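Local coordinates for protein CAIP (Helicobacter cinaedi, PDB 5LBH) that is a Dps-like mini-ferritin that binds iron and probably stores it in a twelve-subunit shell, and participates in atherosclerotic inflammation by promoting macrophage differentiation into foam cells, at residues E109-A114 against Y125-V130. Numbering follows the deposited sequence.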
loop_
_atom_site.group_PDB
_atom_site.type_symbol
_atom_site.label_atom_id
_atom_site.label_comp_id
_atom_site.label_asym_id
_atom_site.label_seq_id
_atom_site.Cartn_x
_atom_site.Cartn_y
_atom_site.Cartn_z
ATOM N N GLU A 109 -40.451 4.218 -4.380
ATOM C CA GLU A 109 -41.606 3.381 -4.117
ATOM C C GLU A 109 -41.193 2.062 -3.468
ATOM O O GLU A 109 -41.909 1.549 -2.606
ATOM C CB GLU A 109 -42.402 3.172 -5.404
ATOM C CG GLU A 109 -43.701 2.386 -5.191
ATOM C CD GLU A 109 -44.633 3.016 -4.114
ATOM O OE1 GLU A 109 -44.592 4.263 -3.929
ATOM O OE2 GLU A 109 -45.386 2.248 -3.461
ATOM N N LEU A 110 -40.018 1.537 -3.816
ATOM C CA LEU A 110 -39.490 0.366 -3.119
ATOM C C LEU A 110 -39.322 0.627 -1.628
ATOM O O LEU A 110 -39.638 -0.234 -0.800
ATOM C CB LEU A 110 -38.149 -0.046 -3.731
ATOM C CG LEU A 110 -37.336 -1.143 -3.026
ATOM C CD1 LEU A 110 -38.095 -2.446 -2.936
ATOM C CD2 LEU A 110 -35.988 -1.353 -3.703
ATOM N N SER A 111 -38.801 1.796 -1.263
ATOM C CA SER A 111 -38.602 2.097 0.154
ATOM C C SER A 111 -39.941 2.177 0.899
ATOM O O SER A 111 -40.094 1.620 1.995
ATOM C CB SER A 111 -37.798 3.394 0.294
ATOM O OG SER A 111 -37.524 3.673 1.651
ATOM N N ALA A 112 -40.923 2.865 0.316
ATOM C CA ALA A 112 -42.235 2.980 0.944
ATOM C C ALA A 112 -42.897 1.619 1.110
ATOM O O ALA A 112 -43.459 1.319 2.169
ATOM C CB ALA A 112 -43.141 3.890 0.120
ATOM N N GLN A 113 -42.835 0.782 0.077
ATOM C CA GLN A 113 -43.486 -0.519 0.145
ATOM C C GLN A 113 -42.782 -1.416 1.148
ATOM O O GLN A 113 -43.434 -2.105 1.941
ATOM C CB GLN A 113 -43.479 -1.189 -1.228
ATOM C CG GLN A 113 -44.477 -0.615 -2.214
ATOM C CD GLN A 113 -45.920 -0.908 -1.840
ATOM O OE1 GLN A 113 -46.205 -1.816 -1.044
ATOM N NE2 GLN A 113 -46.840 -0.126 -2.402
ATOM N N ALA A 114 -41.447 -1.397 1.146
ATOM C CA ALA A 114 -40.694 -2.248 2.057
ATOM C C ALA A 114 -40.920 -1.841 3.514
ATOM O O ALA A 114 -41.026 -2.708 4.396
ATOM C CB ALA A 114 -39.207 -2.236 1.681
ATOM N N TYR A 125 -31.401 -0.137 1.972
ATOM C CA TYR A 125 -30.727 -0.204 0.681
ATOM C C TYR A 125 -31.376 0.734 -0.335
ATOM O O TYR A 125 -30.677 1.449 -1.063
ATOM C CB TYR A 125 -30.730 -1.643 0.156
ATOM C CG TYR A 125 -30.187 -1.728 -1.244
ATOM C CD1 TYR A 125 -28.820 -1.718 -1.472
ATOM C CD2 TYR A 125 -31.034 -1.787 -2.342
ATOM C CE1 TYR A 125 -28.296 -1.769 -2.751
ATOM C CE2 TYR A 125 -30.520 -1.845 -3.637
ATOM C CZ TYR A 125 -29.142 -1.831 -3.830
ATOM O OH TYR A 125 -28.598 -1.882 -5.099
ATOM N N ALA A 126 -32.711 0.748 -0.410
ATOM C CA ALA A 126 -33.342 1.646 -1.374
ATOM C C ALA A 126 -33.092 3.107 -1.005
ATOM O O ALA A 126 -32.806 3.932 -1.882
ATOM C CB ALA A 126 -34.838 1.354 -1.483
ATOM N N ASP A 127 -33.168 3.447 0.287
ATOM C CA ASP A 127 -32.924 4.830 0.682
ATOM C C ASP A 127 -31.500 5.251 0.368
ATOM O O ASP A 127 -31.264 6.404 -0.014
ATOM C CB ASP A 127 -33.217 5.033 2.164
ATOM C CG ASP A 127 -34.696 4.877 2.497
ATOM O OD1 ASP A 127 -35.019 4.492 3.653
ATOM O OD2 ASP A 127 -35.532 5.170 1.612
ATOM N N ASP A 128 -30.544 4.328 0.467
ATOM C CA ASP A 128 -29.180 4.674 0.085
ATOM C C ASP A 128 -29.116 5.002 -1.405
ATOM O O ASP A 128 -28.497 5.998 -1.799
ATOM C CB ASP A 128 -28.222 3.537 0.464
ATOM C CG ASP A 128 -26.772 3.819 0.068
ATOM O OD1 ASP A 128 -26.147 2.964 -0.607
ATOM O OD2 ASP A 128 -26.228 4.881 0.461
ATOM N N LYS A 129 -29.800 4.212 -2.249
ATOM C CA LYS A 129 -29.820 4.533 -3.675
ATOM C C LYS A 129 -30.635 5.789 -3.968
ATOM O O LYS A 129 -30.286 6.545 -4.882
ATOM C CB LYS A 129 -30.331 3.354 -4.508
ATOM C CG LYS A 129 -29.539 2.092 -4.252
ATOM C CD LYS A 129 -28.093 2.271 -4.648
ATOM C CE LYS A 129 -27.219 1.399 -3.784
ATOM N NZ LYS A 129 -25.786 1.513 -4.149
ATOM N N VAL A 130 -31.696 6.050 -3.200
ATOM C CA VAL A 130 -32.438 7.297 -3.384
ATOM C C VAL A 130 -31.518 8.496 -3.148
ATOM O O VAL A 130 -31.540 9.467 -3.916
ATOM C CB VAL A 130 -33.677 7.331 -2.460
ATOM C CG1 VAL A 130 -34.288 8.724 -2.414
ATOM C CG2 VAL A 130 -34.729 6.335 -2.924
#
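Ala126 packs its methyl against Leu110 and Ser111 where two antiparallel helices run side by side: the axes of the two segments come within 8.7 Å, their N-to-C directions differ by 155°, and the closest CA pair, Ser111 with Ala126, is 5.5 Å apart. Such proximity is consistent with the small side chains of Ser111 and Ala126, whose CB atoms are 4.0 Å apart. On one flank Leu110 reaches across, its CD2 lying 3.7 Å from Ala126 CB; with CG anti to the backbone N (chi1 172°), the side chain runs toward the other helix, where CG and the CD2 branch both meet that methyl, CD2 nearest. These three residues are buried and form the tightly packed, apolar part of the contact.

Polar character begins at the partly exposed Asp127, the looser side. Its CB points neither toward nor away from helix 89-116, yet the carboxylate swings in to reach Ser111. Ser111 OG donates to Asp127 OD2 at a modelled 2.5 Å, a value so short that it is doubtful at 2.55 Å resolution. Asp127 OD1 lies 3.3 Å from Ser111 OG at an unfavourable angle, so the bond uses one carboxylate oxygen. Lys120 of a second subunit hydrogen-bonds to the same hydroxyl through NZ and packs on Asp127, which brings a positive charge that would be expected to stabilise the carboxylate.

Within the ferritin-like four-helix bundle the contact joins helices 89-116 and 120-144 near their short connection, with Leu110 also touching Leu8 of helix 4-28 and Tyr125 meeting Val51 and Asp54 of helix 34-61.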